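Local coordinates for protein uronate isomerase (Caulobacter crescentus, PDB 2Q01) that catalyses the isomerisation of D-glucuronate to D-fructuronate and of D-galacturonate to D-tagaturonate in pentose and glucuronate interconversion, at residues Q307-G319 and R326-Y338. Numbering follows the deposited sequence.
Sequences QIHPGSHRNHNVG and RDKGADIPMRTEY
His313 and Ile332 form an antiparallel hydrogen-bonded pair, with His313 N to Ile332 O at 2.8 Å and Ile332 N to His313 O at 3.1 Å. Met334 N to Gly311 O prolongs the pairing at one end; beyond the strands the chain slips by one residue and His316 N bonds Ala330 O. At the slip, Asp331 OD1 accepts the backbone N-H of Asn315 (N to OD1 2.9 Å, 178°) on its anti side, out of the carboxylate plane. Asp331 OD2 makes a long salt bridge, 3.9 Å, to Arg314 NH1. Ile332 CG1 lies over one His316 ring face, a CH-pi contact. In one of its two conformers Met334 lays CG against His313 CB at 3.7 Å and bends at chi3 (-75°), bringing CE to Ser312 O. The Asn315 amide stands nearly upright on the Arg326 guanidinium, planes 85° apart, with ND2 3.3 Å from CZ. An alanine in place of Arg326 would probably uncover the Asn315 amide and leave Glu208, the salt-bridge partner of NH2, without its mate. Past Gly311, water 1 links Pro310 O to Thr336 OG1, and Pro310 CG packs on Tyr338. The ribbon follows strand 305-308 of the TIM-barrel-type parallel sheet; helix 318-323 connects its arms at the far end. Tyr338 rests on helix 366-375; at a subunit interface, His316 ND1 and NE2 are hydrogen-bonded to Tyr378 OH and Val339 O of the second subunit.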
loop_
_atom_site.group_PDB
_atom_site.type_symbol
_atom_site.label_atom_id
_atom_site.label_comp_id
_atom_site.label_asym_id
_atom_site.label_seq_id
_atom_site.Cartn_x
_atom_site.Cartn_y
_atom_site.Cartn_z
ATOM N N GLN B 307 10.174 -1.956 -22.907
ATOM C CA GLN B 307 10.111 -1.738 -21.461
ATOM C C GLN B 307 9.660 -0.324 -21.111
ATOM O O GLN B 307 10.280 0.654 -21.521
ATOM C CB GLN B 307 11.462 -2.009 -20.803
ATOM C CG GLN B 307 12.090 -3.338 -21.154
ATOM C CD GLN B 307 13.497 -3.463 -20.605
ATOM O OE1 GLN B 307 14.471 -3.141 -21.285
ATOM N NE2 GLN B 307 13.610 -3.914 -19.359
ATOM N N ILE B 308 8.588 -0.217 -20.335
ATOM C CA ILE B 308 8.153 1.076 -19.832
ATOM C C ILE B 308 8.528 1.239 -18.353
ATOM O O ILE B 308 8.079 0.475 -17.492
ATOM C CB ILE B 308 6.645 1.320 -20.091
ATOM C CG1 ILE B 308 6.336 1.163 -21.587
ATOM C CG2 ILE B 308 6.224 2.710 -19.591
ATOM C CD1 ILE B 308 4.859 1.067 -21.914
ATOM N N HIS B 309 9.373 2.238 -18.094
ATOM C CA HIS B 309 9.840 2.618 -16.760
ATOM C C HIS B 309 9.298 3.999 -16.358
ATOM O O HIS B 309 10.047 4.981 -16.379
ATOM C CB HIS B 309 11.369 2.706 -16.764
ATOM C CG HIS B 309 12.064 1.391 -16.625
ATOM N ND1 HIS B 309 12.594 0.715 -17.702
ATOM C CD2 HIS B 309 12.343 0.639 -15.535
ATOM C CE1 HIS B 309 13.159 -0.403 -17.283
ATOM N NE2 HIS B 309 13.020 -0.474 -15.971
ATOM N N PRO B 310 8.005 4.098 -15.990
ATOM C CA PRO B 310 7.502 5.439 -15.735
ATOM C C PRO B 310 7.513 5.875 -14.263
ATOM O O PRO B 310 7.689 5.048 -13.361
ATOM C CB PRO B 310 6.059 5.344 -16.228
ATOM C CG PRO B 310 5.672 3.900 -15.961
ATOM C CD PRO B 310 6.941 3.092 -15.820
ATOM N N GLY B 311 7.332 7.177 -14.044
ATOM C CA GLY B 311 6.929 7.692 -12.740
ATOM C C GLY B 311 8.019 8.268 -11.869
ATOM O O GLY B 311 7.860 8.349 -10.647
ATOM N N SER B 312 9.122 8.674 -12.485
ATOM C CA SER B 312 10.204 9.299 -11.744
ATOM C C SER B 312 10.205 10.820 -11.921
ATOM O O SER B 312 10.245 11.324 -13.043
ATOM C CB SER B 312 11.545 8.700 -12.165
ATOM O OG SER B 312 12.596 9.223 -11.380
ATOM N N HIS B 313 10.133 11.533 -10.798
ATOM C CA HIS B 313 10.336 12.977 -10.754
ATOM C C HIS B 313 11.832 13.221 -10.758
ATOM O O HIS B 313 12.458 13.279 -9.698
ATOM C CB HIS B 313 9.743 13.553 -9.472
ATOM C CG HIS B 313 9.579 15.038 -9.485
ATOM N ND1 HIS B 313 10.646 15.907 -9.550
ATOM C CD2 HIS B 313 8.470 15.811 -9.414
ATOM C CE1 HIS B 313 10.202 17.149 -9.541
ATOM N NE2 HIS B 313 8.884 17.119 -9.453
ATOM N N ARG B 314 12.402 13.366 -11.947
ATOM C CA ARG B 314 13.842 13.510 -12.081
ATOM C C ARG B 314 14.298 14.904 -11.699
ATOM O O ARG B 314 13.565 15.876 -11.896
ATOM C CB ARG B 314 14.301 13.136 -13.496
ATOM C CG ARG B 314 13.952 11.699 -13.858
ATOM C CD ARG B 314 14.666 11.200 -15.096
ATOM N NE ARG B 314 14.133 9.904 -15.525
ATOM C CZ ARG B 314 14.538 8.722 -15.061
ATOM N NH1 ARG B 314 15.499 8.646 -14.146
ATOM N NH2 ARG B 314 13.979 7.607 -15.518
ATOM N N ASN B 315 15.499 14.971 -11.120
ATOM C CA ASN B 315 16.182 16.215 -10.774
ATOM C C ASN B 315 15.378 17.088 -9.822
ATOM O O ASN B 315 15.215 18.290 -10.042
ATOM C CB ASN B 315 16.598 16.980 -12.043
ATOM C CG ASN B 315 17.353 16.105 -13.029
ATOM O OD1 ASN B 315 18.289 15.394 -12.658
ATOM N ND2 ASN B 315 16.943 16.146 -14.289
ATOM N N HIS B 316 14.880 16.456 -8.761
ATOM C CA HIS B 316 14.036 17.097 -7.754
ATOM C C HIS B 316 14.779 18.197 -6.991
ATOM O O HIS B 316 14.193 19.224 -6.650
ATOM C CB HIS B 316 13.510 16.034 -6.794
ATOM C CG HIS B 316 12.426 16.511 -5.889
ATOM N ND1 HIS B 316 12.677 17.045 -4.643
ATOM C CD2 HIS B 316 11.082 16.528 -6.042
ATOM C CE1 HIS B 316 11.533 17.371 -4.067
ATOM N NE2 HIS B 316 10.550 17.066 -4.895
ATOM N N ASN B 317 16.066 17.973 -6.734
ATOM C CA ASN B 317 16.940 18.987 -6.162
ATOM C C ASN B 317 17.415 19.889 -7.293
ATOM O O ASN B 317 18.220 19.471 -8.135
ATOM C CB ASN B 317 18.128 18.322 -5.460
ATOM C CG ASN B 317 18.778 19.206 -4.399
ATOM O OD1 ASN B 317 19.060 18.742 -3.296
ATOM N ND2 ASN B 317 19.037 20.467 -4.731
ATOM N N VAL B 318 16.905 21.121 -7.306
ATOM C CA VAL B 318 17.184 22.076 -8.383
ATOM C C VAL B 318 18.611 22.613 -8.269
ATOM O O VAL B 318 19.318 22.717 -9.276
ATOM C CB VAL B 318 16.148 23.237 -8.415
ATOM C CG1 VAL B 318 16.364 24.128 -9.632
ATOM C CG2 VAL B 318 14.727 22.690 -8.426
ATOM N N GLY B 319 19.026 22.928 -7.040
ATOM C CA GLY B 319 20.391 23.366 -6.755
ATOM C C GLY B 319 21.445 22.366 -7.196
ATOM O O GLY B 319 22.452 22.737 -7.804
ATOM N N ARG B 326 22.558 15.670 -13.807
ATOM C CA ARG B 326 21.650 14.524 -13.737
ATOM C C ARG B 326 22.222 13.327 -12.970
ATOM O O ARG B 326 23.436 13.251 -12.740
ATOM C CB ARG B 326 21.228 14.101 -15.147
ATOM C CG ARG B 326 19.919 14.727 -15.606
ATOM C CD ARG B 326 19.422 14.073 -16.879
ATOM N NE ARG B 326 17.976 13.839 -16.869
ATOM C CZ ARG B 326 17.061 14.701 -17.305
ATOM N NH1 ARG B 326 15.772 14.384 -17.255
ATOM N NH2 ARG B 326 17.426 15.881 -17.787
ATOM N N ASP B 327 21.328 12.414 -12.578
ATOM C CA ASP B 327 21.651 11.141 -11.896
ATOM C C ASP B 327 22.485 11.269 -10.614
ATOM O O ASP B 327 23.397 10.474 -10.375
ATOM C CB ASP B 327 22.309 10.148 -12.868
ATOM C CG ASP B 327 21.347 9.637 -13.926
ATOM O OD1 ASP B 327 21.690 9.720 -15.124
ATOM O OD2 ASP B 327 20.253 9.152 -13.559
ATOM N N LYS B 328 22.174 12.272 -9.798
ATOM C CA LYS B 328 22.933 12.515 -8.571
ATOM C C LYS B 328 22.151 12.124 -7.315
ATOM O O LYS B 328 22.435 12.602 -6.215
ATOM C CB LYS B 328 23.424 13.971 -8.505
ATOM C CG LYS B 328 24.339 14.392 -9.667
ATOM C CD LYS B 328 25.606 13.535 -9.755
ATOM C CE LYS B 328 26.373 13.812 -11.040
ATOM N NZ LYS B 328 27.430 12.796 -11.301
ATOM N N GLY B 329 21.173 11.239 -7.491
ATOM C CA GLY B 329 20.411 10.693 -6.378
ATOM C C GLY B 329 19.274 11.565 -5.893
ATOM O O GLY B 329 18.847 11.460 -4.747
ATOM N N ALA B 330 18.772 12.432 -6.762
ATOM C CA ALA B 330 17.649 13.285 -6.397
ATOM C C ALA B 330 16.436 13.043 -7.285
ATOM O O ALA B 330 15.671 13.960 -7.541
ATOM C CB ALA B 330 18.062 14.740 -6.425
ATOM N N ASP B 331 16.265 11.804 -7.749
ATOM C CA ASP B 331 15.092 11.419 -8.541
ATOM C C ASP B 331 14.111 10.650 -7.658
ATOM O O ASP B 331 14.385 9.526 -7.239
ATOM C CB ASP B 331 15.488 10.589 -9.771
ATOM C CG ASP B 331 16.617 11.228 -10.590
ATOM O OD1 ASP B 331 16.791 12.466 -10.550
ATOM O OD2 ASP B 331 17.335 10.482 -11.284
ATOM N N ILE B 332 12.971 11.280 -7.382
ATOM C CA ILE B 332 11.997 10.794 -6.410
ATOM C C ILE B 332 10.800 10.191 -7.154
ATOM O O ILE B 332 10.348 10.760 -8.138
ATOM C CB ILE B 332 11.523 11.960 -5.468
ATOM C CG1 ILE B 332 12.699 12.825 -4.982
ATOM C CG2 ILE B 332 10.713 11.442 -4.284
ATOM C CD1 ILE B 332 13.756 12.109 -4.102
ATOM N N PRO B 333 10.310 9.012 -6.718
ATOM C CA PRO B 333 9.113 8.419 -7.324
ATOM C C PRO B 333 7.854 9.267 -7.197
ATOM O O PRO B 333 7.705 10.030 -6.242
ATOM C CB PRO B 333 8.922 7.128 -6.527
ATOM C CG PRO B 333 10.252 6.811 -5.994
ATOM C CD PRO B 333 10.872 8.131 -5.680
ATOM N N MET B 334 6.966 9.113 -8.171
ATOM C CA MET B 334 5.673 9.792 -8.191
ATOM C C MET B 334 4.561 8.761 -8.169
ATOM O O MET B 334 4.771 7.611 -8.569
ATOM C CB MET B 334 5.519 10.615 -9.469
ATOM C CG MET B 334 6.455 11.785 -9.601
ATOM S SD MET B 334 6.069 12.779 -11.050
ATOM C CE MET B 334 6.687 11.749 -12.371
ATOM N N ARG B 335 3.384 9.185 -7.714
ATOM C CA ARG B 335 2.163 8.404 -7.815
ATOM C C ARG B 335 1.889 8.188 -9.307
ATOM O O ARG B 335 1.861 9.145 -10.078
ATOM C CB ARG B 335 1.033 9.172 -7.127
ATOM C CG ARG B 335 -0.384 8.685 -7.390
ATOM C CD ARG B 335 -1.371 9.421 -6.491
ATOM N NE ARG B 335 -1.091 10.857 -6.433
ATOM C CZ ARG B 335 -1.482 11.672 -5.455
ATOM N NH1 ARG B 335 -2.182 11.210 -4.424
ATOM N NH2 ARG B 335 -1.166 12.958 -5.509
ATOM N N THR B 336 1.733 6.925 -9.708
ATOM C CA THR B 336 1.638 6.552 -11.122
ATOM C C THR B 336 0.326 5.828 -11.460
ATOM O O THR B 336 -0.208 5.078 -10.644
ATOM C CB THR B 336 2.863 5.706 -11.544
ATOM O OG1 THR B 336 4.054 6.319 -11.031
ATOM C CG2 THR B 336 2.988 5.601 -13.062
ATOM N N GLU B 337 -0.188 6.082 -12.664
ATOM C CA GLU B 337 -1.459 5.540 -13.138
ATOM C C GLU B 337 -1.228 4.740 -14.423
ATOM O O GLU B 337 -0.448 5.159 -15.284
ATOM C CB GLU B 337 -2.434 6.693 -13.402
ATOM C CG GLU B 337 -3.911 6.373 -13.174
ATOM C CD GLU B 337 -4.566 5.622 -14.327
ATOM O OE1 GLU B 337 -5.487 4.817 -14.049
ATOM O OE2 GLU B 337 -4.170 5.838 -15.498
ATOM N N TYR B 338 -1.907 3.599 -14.551
ATOM C CA TYR B 338 -1.727 2.707 -15.703
ATOM C C TYR B 338 -3.019 2.413 -16.469
ATOM O O TYR B 338 -2.986 2.239 -17.687
ATOM C CB TYR B 338 -1.072 1.379 -15.274
ATOM C CG TYR B 338 0.364 1.526 -14.817
ATOM C CD1 TYR B 338 1.420 1.392 -15.718
ATOM C CD2 TYR B 338 0.664 1.804 -13.483
ATOM C CE1 TYR B 338 2.737 1.537 -15.300
ATOM C CE2 TYR B 338 1.969 1.958 -13.058
ATOM C CZ TYR B 338 2.998 1.822 -13.965
ATOM O OH TYR B 338 4.287 1.980 -13.526
HETATM O O HOH W 1 5.929 4.420 -11.363
HETATM O O HOH W 2 18.334 12.433 -13.186
#